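Long-range contacts in methylaspartate ammonia-lyase (Citrobacter amalonaticus, PDB 1KKO), which catalyses the reversible, magnesium-dependent anti elimination of ammonia from L-threo-3-methylaspartate to give mesaconate, a step of glutamate degradation: residues A[7-12]-A[52-57]; A[66-71]-A[364-369]; A[130-135]-A[331-336]. All blocks are in the same frame, centred on the assembly; numbering follows the deposited sequence.

Interactions 1 and 2 share the three-stranded antiparallel sheet of the N-terminal domain, their centres about 9 Å apart. Interaction 1 pairs its first two strands; interaction 2 sets the third against a helix of the TIM-barrel domain, and Ser54 OG joins the two through a probable hydrogen bond of 2.7 Å to Asp68 OD1. Interaction 3, centred about 9 Å from interaction 2, joins the same domains nearer the active site, with Tyr132 CD2 3.7 Å from Ala70 O. It lies about 14 Å from interaction 1, centre to centre, with Phe8 CE1 packing 4.1 Å from Leu134 CD2. The side chain of Lys331, the proton acceptor, is about 11 Å from the side chain of Ala70.

Interaction 1. Residues A[7-12]-A[52-57]; sequences LFTAGY and CVSVQL
Phe8 and Val55 face each other as a non-hydrogen-bonded pair of two antiparallel strands, 7-12 and 52-57. Their side chains run side by side, and Val55 CG2 comes up to the edge of the phenyl ring near its plane, 3.9 Å from Phe8 CE1. Phe8 CG lies beside the backbone N, anti to the carbonyl carbon (chi1 -62°), which tilts the ring toward strand 52-57 and brings CE1 to Val55 CG2. Val53, in the next non-hydrogen-bonded pair, opposite Ala10, crosses obliquely and sets CG1 3.9 Å from Phe8 CB, packing the base of the aromatic side chain as well. On the other side of the ladder stand Leu7, Thr9, Cys52, Ser54 and Gln56. Thr9 OG1 sits between its own N and carbonyl carbon, chi1 59°, and rests 3.4 Å from Ser54 CB. A water donates to both Thr9 O and Ser54 OG across the strands, and that hydroxyl is also hydrogen-bonded to Asp68 of strand 64-69. Cys52 SG bends over the glycine backbone and lies 3.6 Å from Gly11 C. Paired backbone bonds join Leu7 to Gln56, Thr9 to Ser54 and Gly11 to Cys52. The Phe8 face packs on helices 86-101 and 128-146, with Leu93 and Leu134 against the ring. The opposite face meets the second subunit, whose Arg404 bonds Ser54 and Gln56, while strand 64-69 continues the sheet beyond 52-57.

Interaction 2. Residues A[66-71]-A[364-369]; sequences VGDCAA and TEISAR
Strand 66-69 and the first turn of helix 365-378 pass 6.9 Å apart, axis to axis, with 111° between their directions. This is where the enolase-type N-terminal domain meets the TIM barrel, and a capping box formed by Thr364 and Ser367 starts the helix. Thr364 OG1 takes the N-H of Ser367, and Ser367 OG takes that of Thr364 while also bonding Glu363. Asp68 addresses the same cap: its OD2 accepts the Thr364 hydroxyl proton through the anti lone pair, so the threonine oxygen donates to the strand and accepts from the helix. A water lies 2.7 Å from both Asp68 OD2 and Glu365 OE1 and can donate to each, though other acceptors compete. The two acidic oxygens are 3.9 Å apart, a repulsion the water may ease, and Arg404 of the second subunit forms a salt bridge with Glu365. Ile366 faces the strand: its CG2, anti to the backbone N, lies over the Gly67 backbone, 3.7 Å from Gly67 CA, while CD1 meets Val66 CG2 at 3.9 Å, the side chains crossing at about a right angle. That Val66 methyl also lies in plane at the edge of the Arg369 guanidinium, CG2 being 3.7 Å from Arg369 NH2.

Interaction 3. Residues A[130-135]-A[331-336]; sequences VRYGLS and KTPDLG. With SO4 (sulfate ion), chain C.
Tyr132, on helix 128-146 of the N-terminal domain, lies against the 3-10 turn 332-335, which directly follows the catalytic Lys331 at the end of barrel strand 327-330. This is an inter-domain contact of an enolase-superfamily enzyme, at the end of the TIM barrel that holds the active site. Lys331, the proton acceptor, reaches away from the helix. Its NZ donates to sulfate O4 at 2.7 Å, and Gly359 O and Gln329 OE1 are further partners; the sulfate, probably from the crystallisation liquor, is also held by Thr360, Cys361 and Gln172, all substrate-binding residues. Next, Thr332 turns OG1 to the phenol and donates its proton to Tyr132 OH, 2.8 Å away, with Glu363 as a second partner of that hydroxyl. Pro333 then lies over one face of the ring. Its CA stands 3.6 Å from the ring centroid and only 2° off the normal, a CH-pi contact over the centre of that face, while Pro333 CG reaches Tyr132 CE2 at 3.7 Å. The tyrosine is directed there by its extended first torsion, CG anti to the backbone N at chi1 -169°. Gly336 ends the segment with a positive phi (76°). Gly336 CA lies 3.9 Å above the plane of the Arg131 guanidinium, toward its rim; that group forms a salt bridge to Asp117 and a bond to Leu126 O. Gly336 O comes in at the edge of the tyrosine ring and makes a CA-H...O contact of 3.2 Å with Tyr132 CA.

Interaction 1. Residues A[7-12]-A[52-57]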
ATOM      1  N   LEU A   7       1.631  -3.164 -23.568  1.00 12.41           N
ATOM      2  CA  LEU A   7       1.362  -1.771 -23.209  1.00 12.96           C
ATOM      3  C   LEU A   7       2.253  -1.361 -22.064  1.00 12.31           C
ATOM      4  O   LEU A   7       2.491  -2.149 -21.153  1.00 12.34           O
ATOM      5  CB  LEU A   7      -0.089  -1.586 -22.752  1.00 13.45           C
ATOM      6  CG  LEU A   7      -1.177  -1.921 -23.760  1.00 15.48           C
ATOM      7  CD1 LEU A   7      -2.502  -1.445 -23.204  1.00 17.74           C
ATOM      8  CD2 LEU A   7      -0.928  -1.272 -25.071  1.00 19.50           C
ATOM      9  N   PHE A   8       2.737  -0.128 -22.127  1.00 11.95           N
ATOM     10  CA  PHE A   8       3.593   0.463 -21.104  1.00 12.02           C
ATOM     11  C   PHE A   8       2.937   1.740 -20.596  1.00 12.11           C
ATOM     12  O   PHE A   8       2.601   2.621 -21.391  1.00 13.03           O
ATOM     13  CB  PHE A   8       4.969   0.776 -21.681  1.00 12.40           C
ATOM     14  CG  PHE A   8       5.716  -0.445 -22.158  1.00 13.21           C
ATOM     15  CD1 PHE A   8       6.285  -1.331 -21.250  1.00 14.08           C
ATOM     16  CD2 PHE A   8       5.844  -0.711 -23.512  1.00 14.62           C
ATOM     17  CE1 PHE A   8       6.975  -2.451 -21.670  1.00 15.33           C
ATOM     18  CE2 PHE A   8       6.521  -1.847 -23.936  1.00 16.24           C
ATOM     19  CZ  PHE A   8       7.091  -2.706 -23.007  1.00 16.06           C
ATOM     20  N   THR A   9       2.740   1.836 -19.285  1.00 11.52           N
ATOM     21  CA  THR A   9       2.108   3.014 -18.707  1.00 12.58           C
ATOM     22  C   THR A   9       2.896   3.530 -17.517  1.00 11.76           C
ATOM     23  O   THR A   9       3.270   2.783 -16.601  1.00 11.60           O
ATOM     24  CB  THR A   9       0.654   2.724 -18.312  1.00 13.79           C
ATOM     25  OG1 THR A   9       0.590   1.668 -17.384  1.00 16.88           O
ATOM     26  CG2 THR A   9      -0.104   2.148 -19.441  1.00 14.67           C
ATOM     27  N   ALA A  10       3.138   4.829 -17.528  1.00 11.91           N
ATOM     28  CA  ALA A  10       3.845   5.501 -16.443  1.00 11.98           C
ATOM     29  C   ALA A  10       3.010   5.488 -15.181  1.00 12.20           C
ATOM     30  O   ALA A  10       1.785   5.560 -15.237  1.00 13.04           O
ATOM     31  CB  ALA A  10       4.157   6.947 -16.826  1.00 12.75           C
ATOM     32  N   GLY A  11       3.671   5.377 -14.034  1.00 11.40           N
ATOM     33  CA  GLY A  11       2.979   5.454 -12.761  1.00 11.11           C
ATOM     34  C   GLY A  11       3.910   5.879 -11.658  1.00 10.71           C
ATOM     35  O   GLY A  11       5.081   6.209 -11.865  1.00 10.82           O
ATOM     36  N   TYR A  12       3.339   5.930 -10.471  1.00 10.73           N
ATOM     37  CA  TYR A  12       4.102   6.224  -9.275  1.00 10.58           C
ATOM     38  C   TYR A  12       4.338   4.948  -8.493  1.00 10.67           C
ATOM     39  O   TYR A  12       3.434   4.134  -8.334  1.00 11.36           O
ATOM     40  CB  TYR A  12       3.355   7.237  -8.392  1.00 11.19           C
ATOM     41  CG  TYR A  12       3.345   8.645  -8.957  1.00 11.72           C
ATOM     42  CD1 TYR A  12       4.500   9.389  -9.011  1.00 12.57           C
ATOM     43  CD2 TYR A  12       2.185   9.210  -9.440  1.00 13.09           C
ATOM     44  CE1 TYR A  12       4.498  10.659  -9.521  1.00 13.46           C
ATOM     45  CE2 TYR A  12       2.171  10.489  -9.953  1.00 13.26           C
ATOM     46  CZ  TYR A  12       3.334  11.200  -9.990  1.00 13.46           C
ATOM     47  OH  TYR A  12       3.334  12.473 -10.500  1.00 15.48           O
ATOM     48  N   CYS A  52       7.345   4.298 -11.660  1.00 10.63           N
ATOM     49  CA  CYS A  52       7.403   2.967 -12.224  1.00 10.73           C
ATOM     50  C   CYS A  52       6.837   3.005 -13.633  1.00 10.29           C
ATOM     51  O   CYS A  52       6.279   4.001 -14.075  1.00 10.34           O
ATOM     52  CB  CYS A  52       6.615   1.980 -11.360  1.00 10.66           C
ATOM     53  SG  CYS A  52       4.858   2.395 -11.210  1.00 12.37           S
ATOM     54  N   VAL A  53       7.004   1.901 -14.344  1.00 10.24           N
ATOM     55  CA  VAL A  53       6.336   1.704 -15.618  1.00 10.63           C
ATOM     56  C   VAL A  53       5.637   0.362 -15.553  1.00 10.12           C
ATOM     57  O   VAL A  53       6.279  -0.674 -15.364  1.00 10.59           O
ATOM     58  CB  VAL A  53       7.284   1.727 -16.825  1.00 11.15           C
ATOM     59  CG1 VAL A  53       6.531   1.323 -18.104  1.00 11.47           C
ATOM     60  CG2 VAL A  53       7.918   3.094 -16.973  1.00 12.07           C
ATOM     61  N   SER A  54       4.314   0.373 -15.685  1.00 10.08           N
ATOM     62  CA  SER A  54       3.560  -0.859 -15.705  1.00 10.48           C
ATOM     63  C   SER A  54       3.624  -1.473 -17.092  1.00 10.48           C
ATOM     64  O   SER A  54       3.481  -0.784 -18.093  1.00 12.28           O
ATOM     65  CB  SER A  54       2.093  -0.628 -15.351  1.00 10.71           C
ATOM     66  OG  SER A  54       1.902  -0.274 -13.991  1.00 11.01           O
ATOM     67  N   VAL A  55       3.838  -2.777 -17.105  1.00 10.29           N
ATOM     68  CA  VAL A  55       3.842  -3.582 -18.313  1.00 10.34           C
ATOM     69  C   VAL A  55       2.574  -4.422 -18.305  1.00 10.41           C
ATOM     70  O   VAL A  55       2.293  -5.100 -17.326  1.00 10.91           O
ATOM     71  CB  VAL A  55       5.056  -4.551 -18.313  1.00 11.07           C
ATOM     72  CG1 VAL A  55       5.117  -5.349 -19.606  1.00 11.54           C
ATOM     73  CG2 VAL A  55       6.346  -3.768 -18.100  1.00 11.27           C
ATOM     74  N   GLN A  56       1.789  -4.337 -19.372  1.00 10.44           N
ATOM     75  CA  GLN A  56       0.614  -5.174 -19.515  1.00 10.53           C
ATOM     76  C   GLN A  56       0.756  -5.936 -20.817  1.00 11.05           C
ATOM     77  O   GLN A  56       1.040  -5.346 -21.860  1.00 11.45           O
ATOM     78  CB  GLN A  56      -0.656  -4.326 -19.539  1.00 10.58           C
ATOM     79  CG  GLN A  56      -0.911  -3.615 -18.226  1.00 10.71           C
ATOM     80  CD  GLN A  56      -2.199  -2.830 -18.250  1.00 10.66           C
ATOM     81  OE1 GLN A  56      -3.195  -3.273 -17.678  1.00 11.56           O
ATOM     82  NE2 GLN A  56      -2.196  -1.692 -18.932  1.00 10.68           N
ATOM     83  N   LEU A  57       0.547  -7.242 -20.738  1.00 10.75           N
ATOM     84  CA  LEU A  57       0.647  -8.098 -21.909  1.00 11.21           C
ATOM     85  C   LEU A  57      -0.706  -8.744 -22.120  1.00 11.46           C
ATOM     86  O   LEU A  57      -1.139  -9.568 -21.328  1.00 11.92           O
ATOM     87  CB  LEU A  57       1.703  -9.179 -21.692  1.00 11.43           C
ATOM     88  CG  LEU A  57       3.086  -8.700 -21.248  1.00 11.64           C
ATOM     89  CD1 LEU A  57       3.992  -9.880 -20.976  1.00 11.76           C
ATOM     90  CD2 LEU A  57       3.742  -7.796 -22.264  1.00 12.18           C
TER
HETATM   91  O   HOH W   1       2.162   2.502 -13.713  1.00 16.56           O

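Interaction 2. Residues A[66-71]-A[364-369]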
ATOM      1  N   VAL A  66       0.544  -8.792 -15.969  1.00 10.22           N
ATOM      2  CA  VAL A  66       1.066  -7.538 -15.463  1.00 10.17           C
ATOM      3  C   VAL A  66       2.391  -7.664 -14.725  1.00  9.97           C
ATOM      4  O   VAL A  66       2.703  -8.690 -14.103  1.00 10.02           O
ATOM      5  CB  VAL A  66       0.036  -6.834 -14.527  1.00 10.24           C
ATOM      6  CG1 VAL A  66      -1.263  -6.587 -15.255  1.00 11.26           C
ATOM      7  CG2 VAL A  66      -0.232  -7.646 -13.263  1.00 11.68           C
ATOM      8  N   GLY A  67       3.167  -6.598 -14.817  1.00  9.83           N
ATOM      9  CA  GLY A  67       4.420  -6.485 -14.100  1.00 10.20           C
ATOM     10  C   GLY A  67       4.778  -5.021 -14.011  1.00 10.46           C
ATOM     11  O   GLY A  67       4.343  -4.222 -14.832  1.00 12.18           O
ATOM     12  N   ASP A  68       5.602  -4.652 -13.034  1.00  9.80           N
ATOM     13  CA  ASP A  68       6.021  -3.265 -12.880  1.00  9.92           C
ATOM     14  C   ASP A  68       7.526  -3.102 -12.870  1.00  9.62           C
ATOM     15  O   ASP A  68       8.233  -3.727 -12.080  1.00  9.80           O
ATOM     16  CB  ASP A  68       5.487  -2.681 -11.572  1.00 10.55           C
ATOM     17  CG  ASP A  68       4.057  -2.217 -11.657  1.00 11.82           C
ATOM     18  OD1 ASP A  68       3.571  -1.954 -12.765  1.00 16.38           O
ATOM     19  OD2 ASP A  68       3.369  -2.077 -10.638  1.00 10.96           O
ATOM     20  N   CYS A  69       7.986  -2.230 -13.748  1.00  9.86           N
ATOM     21  CA  CYS A  69       9.363  -1.795 -13.750  1.00 10.26           C
ATOM     22  C   CYS A  69       9.519  -0.830 -12.586  1.00 10.67           C
ATOM     23  O   CYS A  69       8.827   0.188 -12.543  1.00 11.48           O
ATOM     24  CB  CYS A  69       9.694  -1.077 -15.051  1.00 10.42           C
ATOM     25  SG  CYS A  69       9.404  -2.056 -16.544  1.00 11.63           S
ATOM     26  N   ALA A  70      10.442  -1.126 -11.670  1.00 10.58           N
ATOM     27  CA  ALA A  70      10.639  -0.317 -10.473  1.00 11.03           C
ATOM     28  C   ALA A  70      12.079  -0.464 -10.030  1.00 10.69           C
ATOM     29  O   ALA A  70      12.725  -1.473 -10.335  1.00 11.63           O
ATOM     30  CB  ALA A  70       9.703  -0.758  -9.361  1.00 12.32           C
ATOM     31  N   ALA A  71      12.559   0.531  -9.298  1.00 10.50           N
ATOM     32  CA  ALA A  71      13.932   0.585  -8.839  1.00 10.92           C
ATOM     33  C   ALA A  71      13.973   0.996  -7.376  1.00 10.56           C
ATOM     34  O   ALA A  71      13.025   1.597  -6.853  1.00 10.95           O
ATOM     35  CB  ALA A  71      14.712   1.545  -9.674  1.00 11.20           C
ATOM     36  N   THR A 364       6.292  -1.589  -6.087  1.00  9.02           N
ATOM     37  CA  THR A 364       4.844  -1.469  -6.274  1.00  9.47           C
ATOM     38  C   THR A 364       4.072  -2.641  -5.716  1.00  8.87           C
ATOM     39  O   THR A 364       4.624  -3.634  -5.281  1.00  9.09           O
ATOM     40  CB  THR A 364       4.464  -1.341  -7.758  1.00  9.70           C
ATOM     41  OG1 THR A 364       4.622  -2.618  -8.405  1.00  9.70           O
ATOM     42  CG2 THR A 364       5.350  -0.363  -8.494  1.00 10.48           C
ATOM     43  N   GLU A 365       2.753  -2.513  -5.753  1.00  9.47           N
ATOM     44  CA  GLU A 365       1.883  -3.582  -5.311  1.00  9.64           C
ATOM     45  C   GLU A 365       2.029  -4.801  -6.211  1.00  9.33           C
ATOM     46  O   GLU A 365       1.988  -5.932  -5.739  1.00 10.15           O
ATOM     47  CB  GLU A 365       0.430  -3.100  -5.188  1.00 10.31           C
ATOM     48  CG  GLU A 365      -0.489  -3.230  -6.401  1.00 11.13           C
ATOM     49  CD  GLU A 365      -0.220  -2.285  -7.559  1.00 11.33           C
ATOM     50  OE1 GLU A 365       0.870  -1.684  -7.651  1.00 11.81           O
ATOM     51  OE2 GLU A 365      -1.126  -2.173  -8.413  1.00 11.82           O
ATOM     52  N   ILE A 366       2.213  -4.575  -7.507  1.00  9.49           N
ATOM     53  CA  ILE A 366       2.362  -5.679  -8.447  1.00  9.58           C
ATOM     54  C   ILE A 366       3.709  -6.354  -8.285  1.00  9.01           C
ATOM     55  O   ILE A 366       3.793  -7.575  -8.301  1.00  9.72           O
ATOM     56  CB  ILE A 366       2.179  -5.196  -9.899  1.00  9.77           C
ATOM     57  CG1 ILE A 366       0.723  -4.800 -10.127  1.00 10.96           C
ATOM     58  CG2 ILE A 366       2.637  -6.267 -10.883  1.00 10.39           C
ATOM     59  CD1 ILE A 366       0.422  -4.250 -11.482  1.00 11.44           C
ATOM     60  N   SER A 367       4.778  -5.588  -8.133  1.00  9.22           N
ATOM     61  CA  SER A 367       6.091  -6.213  -7.998  1.00  9.27           C
ATOM     62  C   SER A 367       6.143  -7.001  -6.699  1.00  8.95           C
ATOM     63  O   SER A 367       6.655  -8.121  -6.663  1.00  9.28           O
ATOM     64  CB  SER A 367       7.218  -5.191  -8.126  1.00  9.60           C
ATOM     65  OG  SER A 367       7.249  -4.269  -7.046  1.00  9.99           O
ATOM     66  N   ALA A 368       5.593  -6.447  -5.623  1.00  9.30           N
ATOM     67  CA  ALA A 368       5.573  -7.150  -4.350  1.00  9.54           C
ATOM     68  C   ALA A 368       4.739  -8.423  -4.439  1.00  9.68           C
ATOM     69  O   ALA A 368       5.156  -9.474  -3.949  1.00 10.16           O
ATOM     70  CB  ALA A 368       5.037  -6.263  -3.244  1.00  9.78           C
ATOM     71  N   ARG A 369       3.565  -8.340  -5.051  1.00 10.30           N
ATOM     72  CA  ARG A 369       2.698  -9.496  -5.174  1.00 10.70           C
ATOM     73  C   ARG A 369       3.410 -10.592  -5.968  1.00 10.42           C
ATOM     74  O   ARG A 369       3.324 -11.779  -5.638  1.00 11.42           O
ATOM     75  CB  ARG A 369       1.392  -9.075  -5.845  1.00 11.58           C
ATOM     76  CG  ARG A 369       0.336 -10.121  -5.871  1.00 12.91           C
ATOM     77  CD  ARG A 369      -0.960  -9.601  -6.398  1.00 11.78           C
ATOM     78  NE  ARG A 369      -0.891  -9.257  -7.813  1.00 11.51           N
ATOM     79  CZ  ARG A 369      -1.235  -8.091  -8.341  1.00 11.79           C
ATOM     80  NH1 ARG A 369      -1.636  -7.074  -7.583  1.00 12.07           N
ATOM     81  NH2 ARG A 369      -1.149  -7.938  -9.643  1.00 12.78           N
TER
HETATM   82  O   HOH W   2       1.364  -0.422 -10.006  1.00 10.98           O

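Interaction 3. Residues A[130-135]-A[331-336]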
ATOM      1  N   VAL A 130      13.790  -2.404 -15.791  1.00 10.82           N
ATOM      2  CA  VAL A 130      13.085  -2.871 -16.980  1.00 10.96           C
ATOM      3  C   VAL A 130      13.072  -4.403 -16.999  1.00 10.90           C
ATOM      4  O   VAL A 130      12.047  -5.024 -17.234  1.00 10.85           O
ATOM      5  CB  VAL A 130      13.714  -2.303 -18.254  1.00 11.73           C
ATOM      6  CG1 VAL A 130      13.094  -2.954 -19.504  1.00 12.31           C
ATOM      7  CG2 VAL A 130      13.554  -0.806 -18.274  1.00 13.07           C
ATOM      8  N   ARG A 131      14.217  -5.018 -16.744  1.00 10.98           N
ATOM      9  CA  ARG A 131      14.271  -6.459 -16.694  1.00 11.47           C
ATOM     10  C   ARG A 131      13.364  -6.977 -15.570  1.00 10.77           C
ATOM     11  O   ARG A 131      12.692  -7.991 -15.719  1.00 10.97           O
ATOM     12  CB  ARG A 131      15.704  -6.906 -16.486  1.00 12.07           C
ATOM     13  CG  ARG A 131      16.577  -6.593 -17.687  1.00 14.38           C
ATOM     14  CD  ARG A 131      17.974  -7.073 -17.503  1.00 17.75           C
ATOM     15  NE  ARG A 131      18.923  -6.188 -16.862  1.00 19.90           N
ATOM     16  CZ  ARG A 131      19.906  -6.613 -16.053  1.00 17.72           C
ATOM     17  NH1 ARG A 131      20.020  -7.899 -15.677  1.00 16.64           N
ATOM     18  NH2 ARG A 131      20.751  -5.735 -15.583  1.00 19.86           N
ATOM     19  N   TYR A 132      13.334  -6.260 -14.448  1.00 10.58           N
ATOM     20  CA  TYR A 132      12.478  -6.629 -13.329  1.00 10.26           C
ATOM     21  C   TYR A 132      11.007  -6.636 -13.759  1.00  9.84           C
ATOM     22  O   TYR A 132      10.303  -7.630 -13.579  1.00 10.36           O
ATOM     23  CB  TYR A 132      12.700  -5.635 -12.197  1.00 10.40           C
ATOM     24  CG  TYR A 132      12.126  -5.960 -10.845  1.00  9.25           C
ATOM     25  CD1 TYR A 132      12.301  -7.202 -10.258  1.00  9.88           C
ATOM     26  CD2 TYR A 132      11.445  -4.978 -10.116  1.00  9.60           C
ATOM     27  CE1 TYR A 132      11.800  -7.467  -8.996  1.00 10.38           C
ATOM     28  CE2 TYR A 132      10.962  -5.226  -8.845  1.00  9.64           C
ATOM     29  CZ  TYR A 132      11.145  -6.481  -8.282  1.00  9.90           C
ATOM     30  OH  TYR A 132      10.687  -6.777  -7.017  1.00 10.91           O
ATOM     31  N   GLY A 133      10.544  -5.534 -14.339  1.00  9.76           N
ATOM     32  CA  GLY A 133       9.151  -5.443 -14.741  1.00  9.90           C
ATOM     33  C   GLY A 133       8.763  -6.375 -15.874  1.00  9.96           C
ATOM     34  O   GLY A 133       7.705  -6.987 -15.843  1.00  9.93           O
ATOM     35  N   LEU A 134       9.596  -6.454 -16.905  1.00 10.52           N
ATOM     36  CA  LEU A 134       9.309  -7.353 -18.008  1.00 10.54           C
ATOM     37  C   LEU A 134       9.202  -8.784 -17.524  1.00 10.65           C
ATOM     38  O   LEU A 134       8.296  -9.516 -17.899  1.00 10.43           O
ATOM     39  CB  LEU A 134      10.387  -7.280 -19.084  1.00 10.92           C
ATOM     40  CG  LEU A 134      10.490  -5.986 -19.879  1.00 11.50           C
ATOM     41  CD1 LEU A 134      11.653  -6.093 -20.846  1.00 12.12           C
ATOM     42  CD2 LEU A 134       9.203  -5.682 -20.636  1.00 12.56           C
ATOM     43  N   SER A 135      10.137  -9.192 -16.681  1.00 10.54           N
ATOM     44  CA  SER A 135      10.157 -10.573 -16.221  1.00 10.77           C
ATOM     45  C   SER A 135       8.941 -10.899 -15.342  1.00 10.28           C
ATOM     46  O   SER A 135       8.398 -12.004 -15.394  1.00 11.05           O
ATOM     47  CB  SER A 135      11.465 -10.878 -15.509  1.00 11.23           C
ATOM     48  OG  SER A 135      11.557 -10.190 -14.286  1.00 11.42           O
ATOM     49  N   LYS A 331      18.154  -8.165  -2.971  1.00 10.82           N
ATOM     50  CA  LYS A 331      17.338  -6.950  -3.084  1.00 10.79           C
ATOM     51  C   LYS A 331      16.713  -6.979  -4.467  1.00 10.24           C
ATOM     52  O   LYS A 331      17.292  -6.534  -5.458  1.00 10.91           O
ATOM     53  CB  LYS A 331      18.168  -5.708  -2.842  1.00 10.74           C
ATOM     54  CG  LYS A 331      17.307  -4.474  -2.679  1.00 11.63           C
ATOM     55  CD  LYS A 331      18.093  -3.273  -2.192  1.00 11.91           C
ATOM     56  CE  LYS A 331      17.210  -2.238  -1.510  1.00 13.52           C
ATOM     57  NZ  LYS A 331      16.898  -2.620  -0.120  1.00 14.43           N
ATOM     58  N   THR A 332      15.503  -7.512  -4.516  1.00 10.18           N
ATOM     59  CA  THR A 332      14.953  -8.009  -5.765  1.00 10.20           C
ATOM     60  C   THR A 332      15.071  -7.129  -7.012  1.00  9.81           C
ATOM     61  O   THR A 332      15.472  -7.640  -8.031  1.00 10.63           O
ATOM     62  CB  THR A 332      13.514  -8.539  -5.585  1.00 10.21           C
ATOM     63  OG1 THR A 332      12.632  -7.487  -5.171  1.00 10.88           O
ATOM     64  CG2 THR A 332      13.436  -9.636  -4.512  1.00 10.56           C
ATOM     65  N   PRO A 333      14.765  -5.829  -6.996  1.00  9.74           N
ATOM     66  CA  PRO A 333      14.840  -5.086  -8.264  1.00 10.16           C
ATOM     67  C   PRO A 333      16.254  -5.051  -8.833  1.00 10.53           C
ATOM     68  O   PRO A 333      16.441  -4.958 -10.036  1.00 11.35           O
ATOM     69  CB  PRO A 333      14.356  -3.677  -7.883  1.00 10.67           C
ATOM     70  CG  PRO A 333      13.614  -3.849  -6.615  1.00  9.87           C
ATOM     71  CD  PRO A 333      14.334  -4.951  -5.890  1.00  9.80           C
ATOM     72  N   ASP A 334      17.247  -5.120  -7.961  1.00 10.72           N
ATOM     73  CA  ASP A 334      18.632  -5.041  -8.397  1.00 10.94           C
ATOM     74  C   ASP A 334      19.137  -6.279  -9.132  1.00 11.47           C
ATOM     75  O   ASP A 334      20.201  -6.232  -9.739  1.00 11.57           O
ATOM     76  CB  ASP A 334      19.534  -4.776  -7.206  1.00 10.24           C
ATOM     77  CG  ASP A 334      19.381  -3.389  -6.637  1.00 10.50           C
ATOM     78  OD1 ASP A 334      19.126  -2.424  -7.411  1.00 12.04           O
ATOM     79  OD2 ASP A 334      19.530  -3.197  -5.414  1.00 11.71           O
ATOM     80  N   LEU A 335      18.383  -7.361  -9.082  1.00 11.56           N
ATOM     81  CA  LEU A 335      18.785  -8.582  -9.770  1.00 11.49           C
ATOM     82  C   LEU A 335      18.310  -8.595 -11.214  1.00 11.62           C
ATOM     83  O   LEU A 335      18.650  -9.501 -11.948  1.00 12.15           O
ATOM     84  CB  LEU A 335      18.257  -9.825  -9.057  1.00 12.02           C
ATOM     85  CG  LEU A 335      19.088 -10.238  -7.845  1.00 12.70           C
ATOM     86  CD1 LEU A 335      18.697  -9.459  -6.604  1.00 12.44           C
ATOM     87  CD2 LEU A 335      18.993 -11.728  -7.612  1.00 14.31           C
ATOM     88  N   GLY A 336      17.537  -7.601 -11.643  1.00 11.19           N
ATOM     89  CA  GLY A 336      17.030  -7.609 -13.011  1.00 11.17           C
ATOM     90  C   GLY A 336      15.887  -8.609 -13.148  1.00 10.81           C
ATOM     91  O   GLY A 336      14.897  -8.512 -12.447  1.00 11.07           O
TER
HETATM   92  S   SO4 C3001      14.772   0.330   0.787  1.00 15.80           S
HETATM   93  O1  SO4 C3001      14.944   0.496  -0.678  1.00 16.05           O
HETATM   94  O2  SO4 C3001      15.327   1.621   1.344  1.00 17.86           O
HETATM   95  O3  SO4 C3001      13.361   0.188   1.123  1.00 15.54           O
HETATM   96  O4  SO4 C3001      15.547  -0.796   1.361  1.00 18.43           O